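Local coordinates for protein sulfate transporter 4.1, chloroplastic (Arabidopsis thaliana, PDB 7LHV) that cotransports sulfate with protons across the membrane as a member of the SLC26/SulP family, and may play a role in regulating sulfate assimilation, at residues A[527-532]-A[550-555]; A[557-560]-A[565-568]; A[501-506]-A[511-516]. All blocks are in the same frame, centred on the assembly; numbering follows the deposited sequence.

In the fold
All three contacts lie in the STAS portion of the chain, on one side of its centre. Contacts 1 and 2 share helix 542-560: contact 1 packs it on strand 527-533, contact 2 lies where it ends, and their centres are about 12 Å apart. Contact 3 is built on strand 501-504, the antiparallel neighbour of 527-533; its centre lies about 14 Å from that of contact 1 and about 23 Å from that of contact 2. Probable backbone hydrogen bonds, Arg532 N to Ala502 O and Leu504 N to Ile530 O, both 2.9 Å, join contacts 3 and 1. No contact residue lines a lipid pocket; in sequence, strand 501-504 comes shortly after helix 477-496, which contributes to one.

Contact 1 (A[527-532]-A[550-555]); sequences GIVIVR and REYEVA
Tyr552 reaches from helix 542-560 to two valines of strand 527-533, Val529 and Val531, and these three side chains make up the whole contact. Its apolar part is centred on the ring. Val529 and Tyr552 approach from opposite directions, their CA atoms 8.9 Å apart, and Val529 CG1 comes to 3.6 Å from Tyr552 CE1. That methyl is the branch anti to the backbone N (chi1 162°). Further along the strand, Val531 meets the ring with the other branch, CG2, which is 3.9 Å from Tyr552 CZ. The first torsion of Tyr552, with CG anti to the carbonyl carbon (chi1 -55°), directs its ring toward the strand. Both valines meet the ring obliquely.

The second kind of contact is between methyls and the phenol oxygen. Tyr552 OH lies 3.3 Å from Val531 CG2 and 3.8 Å from Val529 CG1, so the far end of the ring sits beside both valines. These are van der Waals contacts, and no hydrogen bond crosses between 527-532 and 550-555.

The pair belongs to the beta-alpha-beta unit of the STAS domain, in which helix 542-560 links strand 527-533 to its parallel neighbour 569-575. Tyr552 also touches Val503 of strand 501-504 and Tyr597 of helix 584-599, while Ile530, on the other side of the strand, packs on Val635 and Val639 of helix 635-643. Without a polar link across it, the strand-helix match here probably rests on shape and on the partial burial of two valines and one aromatic ring.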
# COMPACT_ATOMS: atom_id res chain seq x y z
N GLY A 527 -28.35 -12.31 27.22
CA GLY A 527 -27.94 -13.52 26.56
C GLY A 527 -27.73 -13.39 25.07
O GLY A 527 -27.03 -14.23 24.49
N ILE A 528 -28.27 -12.36 24.44
CA ILE A 528 -28.20 -12.18 22.99
C ILE A 528 -27.37 -10.94 22.70
O ILE A 528 -27.58 -9.89 23.32
CB ILE A 528 -29.59 -12.07 22.36
CG1 ILE A 528 -30.42 -13.31 22.66
CG2 ILE A 528 -29.48 -11.85 20.86
CD1 ILE A 528 -31.81 -13.26 22.09
N VAL A 529 -26.44 -11.06 21.75
CA VAL A 529 -25.65 -9.94 21.26
C VAL A 529 -25.89 -9.81 19.77
O VAL A 529 -25.72 -10.79 19.03
CB VAL A 529 -24.16 -10.12 21.57
CG1 VAL A 529 -23.33 -9.19 20.70
CG2 VAL A 529 -23.89 -9.84 23.03
N ILE A 530 -26.28 -8.62 19.32
CA ILE A 530 -26.53 -8.34 17.92
C ILE A 530 -25.40 -7.46 17.41
O ILE A 530 -25.18 -6.36 17.92
CB ILE A 530 -27.89 -7.66 17.71
CG1 ILE A 530 -28.97 -8.40 18.50
CG2 ILE A 530 -28.24 -7.63 16.23
CD1 ILE A 530 -30.23 -7.59 18.71
N VAL A 531 -24.68 -7.95 16.40
CA VAL A 531 -23.49 -7.29 15.89
C VAL A 531 -23.70 -6.97 14.42
O VAL A 531 -24.13 -7.84 13.65
CB VAL A 531 -22.24 -8.17 16.08
CG1 VAL A 531 -21.08 -7.65 15.26
CG2 VAL A 531 -21.86 -8.22 17.54
N ARG A 532 -23.40 -5.74 14.03
CA ARG A 532 -23.47 -5.30 12.64
C ARG A 532 -22.09 -4.86 12.19
O ARG A 532 -21.45 -4.04 12.85
CB ARG A 532 -24.47 -4.15 12.48
CG ARG A 532 -24.73 -3.72 11.07
CD ARG A 532 -25.57 -2.46 11.06
NE ARG A 532 -24.84 -1.32 11.62
CZ ARG A 532 -25.40 -0.32 12.27
NH1 ARG A 532 -26.71 -0.26 12.46
NH2 ARG A 532 -24.63 0.65 12.75
N ARG A 550 -14.32 -12.84 18.51
CA ARG A 550 -13.75 -13.69 19.54
C ARG A 550 -13.75 -13.05 20.92
O ARG A 550 -13.56 -13.76 21.91
CB ARG A 550 -12.31 -14.08 19.17
CG ARG A 550 -12.18 -15.13 18.09
CD ARG A 550 -10.74 -15.28 17.66
NE ARG A 550 -10.53 -16.44 16.80
CZ ARG A 550 -9.49 -16.59 16.00
NH1 ARG A 550 -8.53 -15.68 15.92
NH2 ARG A 550 -9.40 -17.69 15.26
N GLU A 551 -13.93 -11.73 21.00
CA GLU A 551 -14.07 -11.10 22.31
C GLU A 551 -15.22 -11.72 23.10
O GLU A 551 -15.16 -11.80 24.33
CB GLU A 551 -14.26 -9.59 22.17
CG GLU A 551 -13.05 -8.85 21.65
CD GLU A 551 -13.30 -7.36 21.52
OE1 GLU A 551 -14.45 -6.93 21.72
OE2 GLU A 551 -12.34 -6.62 21.22
N TYR A 552 -16.27 -12.16 22.41
CA TYR A 552 -17.38 -12.80 23.10
C TYR A 552 -16.99 -14.17 23.64
O TYR A 552 -17.42 -14.55 24.74
CB TYR A 552 -18.58 -12.89 22.16
CG TYR A 552 -18.95 -11.53 21.61
CD1 TYR A 552 -19.58 -10.59 22.41
CD2 TYR A 552 -18.63 -11.18 20.31
CE1 TYR A 552 -19.90 -9.34 21.92
CE2 TYR A 552 -18.94 -9.93 19.81
CZ TYR A 552 -19.58 -9.02 20.62
OH TYR A 552 -19.90 -7.77 20.13
N GLU A 553 -16.17 -14.92 22.91
CA GLU A 553 -15.63 -16.16 23.45
C GLU A 553 -14.77 -15.90 24.67
O GLU A 553 -14.81 -16.65 25.65
CB GLU A 553 -14.82 -16.91 22.40
CG GLU A 553 -15.40 -16.89 21.02
CD GLU A 553 -14.46 -17.48 20.01
OE1 GLU A 553 -13.23 -17.40 20.23
OE2 GLU A 553 -14.94 -18.00 18.99
N VAL A 554 -13.96 -14.84 24.62
CA VAL A 554 -13.12 -14.50 25.77
C VAL A 554 -13.99 -14.14 26.97
O VAL A 554 -13.68 -14.51 28.11
CB VAL A 554 -12.15 -13.36 25.41
CG1 VAL A 554 -11.20 -13.09 26.56
CG2 VAL A 554 -11.35 -13.73 24.17
N ALA A 555 -15.08 -13.40 26.74
CA ALA A 555 -16.00 -13.08 27.82
C ALA A 555 -16.63 -14.34 28.40
O ALA A 555 -16.79 -14.46 29.62
CB ALA A 555 -17.08 -12.12 27.33

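Contact 2 (A[557-560]-A[565-568]); sequences DKYT and EVDR
Tyr559, in the last turn of helix 542-560, and Val566, in the loop that follows, bring the two backbones to 5.7 Å between their CA atoms, and no hydrogen bond bridges the gap. Tyr559 carries most of the contact. Its CB lies 3.4 Å from the carbonyl O of Val566 and 3.7 Å from the CG1 methyl of the same residue. That methyl spreads onto the near part of the ring as well, with 3.9 Å to Tyr559 CD1. On the helix side it also approaches the backbone, Val566 CG1 being 3.6 Å from Tyr559 O. The valine turns this branch inward by setting CG1 between its backbone N and carbonyl carbon (chi1 60°), and the two side chains meet at a slant.

The segments are the two arms of the connection by which the helix of the STAS beta-alpha-beta unit returns to strand 569-575, Arg568 being the last residue before that strand. On the CD2-CE2 side of the ring, Tyr559 CE2 faces Arg568 CB at 4.1 Å, and Tyr559 CD2 lies equally far from Arg568 N. Of the arginine side chain it is the base, CB, that makes the contact; from CG to NE the chain is extended, and the side chain crosses the tyrosine at about a right angle. With an alanine here in place of Tyr559, the ring atoms beside Val566 CG1 and Arg568 CB are lost, which would probably open a gap between the helix end and the returning loop. In the same last turn, Asp557 forms salt bridges with Arg600 of the same chain and with Arg360 of the second subunit.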
# COMPACT_ATOMS: atom_id res chain seq x y z
N ASP A 557 -15.30 -17.35 28.39
CA ASP A 557 -14.25 -18.03 29.14
C ASP A 557 -14.04 -17.38 30.50
O ASP A 557 -13.86 -18.08 31.51
CB ASP A 557 -12.94 -18.03 28.35
CG ASP A 557 -13.05 -18.80 27.05
OD1 ASP A 557 -13.91 -19.70 26.96
OD2 ASP A 557 -12.28 -18.50 26.11
N LYS A 558 -14.07 -16.05 30.56
CA LYS A 558 -13.96 -15.35 31.84
C LYS A 558 -15.13 -15.69 32.74
O LYS A 558 -14.96 -15.87 33.95
CB LYS A 558 -13.86 -13.85 31.61
CG LYS A 558 -12.47 -13.36 31.24
CD LYS A 558 -12.47 -11.85 31.02
CE LYS A 558 -11.06 -11.34 30.77
NZ LYS A 558 -11.07 -9.91 30.34
N TYR A 559 -16.34 -15.75 32.18
CA TYR A 559 -17.52 -16.11 32.96
C TYR A 559 -17.40 -17.51 33.54
O TYR A 559 -17.73 -17.75 34.70
CB TYR A 559 -18.78 -15.99 32.11
CG TYR A 559 -19.27 -14.57 31.91
CD1 TYR A 559 -19.00 -13.59 32.85
CD2 TYR A 559 -19.99 -14.22 30.78
CE1 TYR A 559 -19.45 -12.29 32.67
CE2 TYR A 559 -20.44 -12.93 30.59
CZ TYR A 559 -20.17 -11.97 31.54
OH TYR A 559 -20.62 -10.68 31.35
N THR A 560 -16.93 -18.46 32.72
CA THR A 560 -16.79 -19.84 33.18
C THR A 560 -15.61 -20.02 34.13
O THR A 560 -15.60 -20.99 34.90
CB THR A 560 -16.64 -20.79 31.99
OG1 THR A 560 -15.50 -20.40 31.22
CG2 THR A 560 -17.89 -20.75 31.12
N GLU A 565 -21.41 -19.87 38.68
CA GLU A 565 -21.90 -20.26 37.37
C GLU A 565 -22.64 -19.10 36.72
O GLU A 565 -23.63 -18.60 37.26
CB GLU A 565 -22.83 -21.47 37.50
CG GLU A 565 -23.40 -21.96 36.18
CD GLU A 565 -24.38 -23.10 36.35
OE1 GLU A 565 -24.57 -23.56 37.50
OE2 GLU A 565 -24.98 -23.53 35.34
N VAL A 566 -22.15 -18.66 35.57
CA VAL A 566 -22.76 -17.56 34.83
C VAL A 566 -22.44 -17.72 33.35
O VAL A 566 -21.32 -18.10 32.98
CB VAL A 566 -22.30 -16.19 35.37
CG1 VAL A 566 -20.79 -16.03 35.25
CG2 VAL A 566 -23.03 -15.05 34.66
N ASP A 567 -23.43 -17.45 32.50
CA ASP A 567 -23.24 -17.50 31.05
C ASP A 567 -24.27 -16.57 30.43
O ASP A 567 -25.46 -16.89 30.42
CB ASP A 567 -23.40 -18.93 30.53
CG ASP A 567 -22.87 -19.09 29.12
OD1 ASP A 567 -22.42 -18.09 28.53
OD2 ASP A 567 -22.90 -20.23 28.60
N ARG A 568 -23.82 -15.43 29.92
CA ARG A 568 -24.71 -14.41 29.37
C ARG A 568 -24.50 -14.19 27.88
O ARG A 568 -24.91 -13.16 27.35
CB ARG A 568 -24.54 -13.10 30.13
CG ARG A 568 -25.06 -13.14 31.56
CD ARG A 568 -24.90 -11.78 32.23
NE ARG A 568 -25.43 -11.79 33.59
CZ ARG A 568 -25.40 -10.74 34.41
NH1 ARG A 568 -24.87 -9.59 34.03
NH2 ARG A 568 -25.91 -10.85 35.63

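Contact 3 (A[501-506]-A[511-516]); sequences IAVLGR and TVYRNI
Val512 and Val503 share the one hydrogen bond between these segments: Val512 N donates to Val503 O over 3.3 Å, a weak bond bent to 146° at the hydrogen. The side chain of Val512 packs against the same carbonyl, its CG1 3.3 Å and its CG2 3.4 Å from Val503 O. CG1, anti to the carbonyl carbon of its own residue (chi1 -58°), also reaches Gly505 N at 3.4 Å. Toward the start of the strand, Thr511 turns its OG1 to Ala502, 3.2 Å from Ala502 CB. Tyr513 brings the far end of its ring across Val503, the valine CG2 standing 3.6 Å from Tyr513 OH and 4.0 Å from Tyr513 CE2; methyl and ring meet obliquely.

A second layer sets these groups in place. Ile516 N bonds to Thr511 O at 3.2 Å, drawing the ends of segment 511-516 together, and Asn515 ND2 bonds to Thr510 OG1. Strand 501-504 is itself the edge strand of the STAS sheet within this chain, antiparallel to 527-533, and its Ile501 touches Ile545 of helix 542-560. The loop therefore lies against the edge of the sheet mainly through van der Waals contact, with one weak bond offered to a carbonyl against which both methyls of Val512 rest.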
# COMPACT_ATOMS: atom_id res chain seq x y z
N ILE A 501 -17.68 -1.69 13.92
CA ILE A 501 -18.60 -2.76 14.27
C ILE A 501 -19.52 -2.25 15.37
O ILE A 501 -19.05 -1.73 16.39
CB ILE A 501 -17.85 -4.03 14.73
CG1 ILE A 501 -17.23 -4.73 13.52
CG2 ILE A 501 -18.77 -4.96 15.48
CD1 ILE A 501 -16.36 -5.90 13.88
N ALA A 502 -20.83 -2.39 15.17
CA ALA A 502 -21.82 -1.80 16.04
C ALA A 502 -22.58 -2.88 16.80
O ALA A 502 -23.03 -3.87 16.22
CB ALA A 502 -22.81 -0.95 15.25
N VAL A 503 -22.73 -2.68 18.11
CA VAL A 503 -23.53 -3.55 18.96
C VAL A 503 -24.93 -2.94 19.02
O VAL A 503 -25.15 -1.93 19.68
CB VAL A 503 -22.91 -3.72 20.34
CG1 VAL A 503 -23.83 -4.55 21.23
CG2 VAL A 503 -21.54 -4.37 20.24
N LEU A 504 -25.87 -3.57 18.33
CA LEU A 504 -27.21 -3.01 18.22
C LEU A 504 -28.03 -3.28 19.47
O LEU A 504 -27.84 -4.28 20.17
CB LEU A 504 -27.93 -3.60 17.00
CG LEU A 504 -27.56 -3.03 15.64
CD1 LEU A 504 -26.20 -3.49 15.25
CD2 LEU A 504 -28.57 -3.48 14.60
N GLY A 505 -28.96 -2.37 19.74
CA GLY A 505 -29.85 -2.52 20.88
C GLY A 505 -31.22 -2.98 20.45
O GLY A 505 -31.41 -4.15 20.12
N ARG A 506 -32.18 -2.06 20.43
CA ARG A 506 -33.53 -2.41 19.99
C ARG A 506 -33.50 -2.82 18.52
O ARG A 506 -32.64 -2.38 17.75
CB ARG A 506 -34.48 -1.23 20.21
CG ARG A 506 -35.93 -1.53 19.91
CD ARG A 506 -36.42 -2.77 20.65
NE ARG A 506 -37.86 -2.94 20.53
CZ ARG A 506 -38.56 -3.87 21.16
NH1 ARG A 506 -37.99 -4.74 21.97
NH2 ARG A 506 -39.88 -3.92 20.97
N THR A 511 -26.23 1.61 16.67
CA THR A 511 -25.20 1.55 17.70
C THR A 511 -25.70 2.11 19.02
O THR A 511 -26.33 3.18 19.06
CB THR A 511 -23.97 2.34 17.24
OG1 THR A 511 -23.70 2.05 15.86
CG2 THR A 511 -22.76 1.96 18.08
N VAL A 512 -25.44 1.38 20.10
CA VAL A 512 -25.87 1.82 21.42
C VAL A 512 -24.85 2.73 22.09
O VAL A 512 -25.21 3.47 23.02
CB VAL A 512 -26.15 0.61 22.34
CG1 VAL A 512 -27.21 -0.27 21.73
CG2 VAL A 512 -24.88 -0.18 22.59
N TYR A 513 -23.59 2.70 21.65
CA TYR A 513 -22.55 3.47 22.34
C TYR A 513 -22.76 4.96 22.15
O TYR A 513 -22.65 5.74 23.11
CB TYR A 513 -21.17 3.04 21.84
CG TYR A 513 -20.85 1.59 22.10
CD1 TYR A 513 -20.69 1.12 23.40
CD2 TYR A 513 -20.71 0.69 21.05
CE1 TYR A 513 -20.39 -0.21 23.65
CE2 TYR A 513 -20.41 -0.64 21.29
CZ TYR A 513 -20.26 -1.08 22.59
OH TYR A 513 -19.96 -2.40 22.83
N ARG A 514 -23.05 5.39 20.93
CA ARG A 514 -23.15 6.82 20.65
C ARG A 514 -24.44 7.23 19.96
O ARG A 514 -24.95 8.32 20.23
CB ARG A 514 -21.96 7.26 19.78
N ASN A 515 -24.99 6.39 19.09
CA ASN A 515 -26.09 6.83 18.24
C ASN A 515 -27.39 6.98 19.04
O ASN A 515 -27.97 8.07 19.11
CB ASN A 515 -26.27 5.87 17.07
CG ASN A 515 -25.10 5.89 16.12
OD1 ASN A 515 -24.23 6.76 16.21
ND2 ASN A 515 -25.07 4.95 15.19
N ILE A 516 -27.87 5.89 19.63
CA ILE A 516 -29.15 5.87 20.33
C ILE A 516 -28.94 5.36 21.75
O ILE A 516 -28.33 4.31 21.95
CB ILE A 516 -30.19 5.02 19.58
CG1 ILE A 516 -30.35 5.51 18.15
CG2 ILE A 516 -31.52 5.04 20.31
CD1 ILE A 516 -30.99 6.88 18.04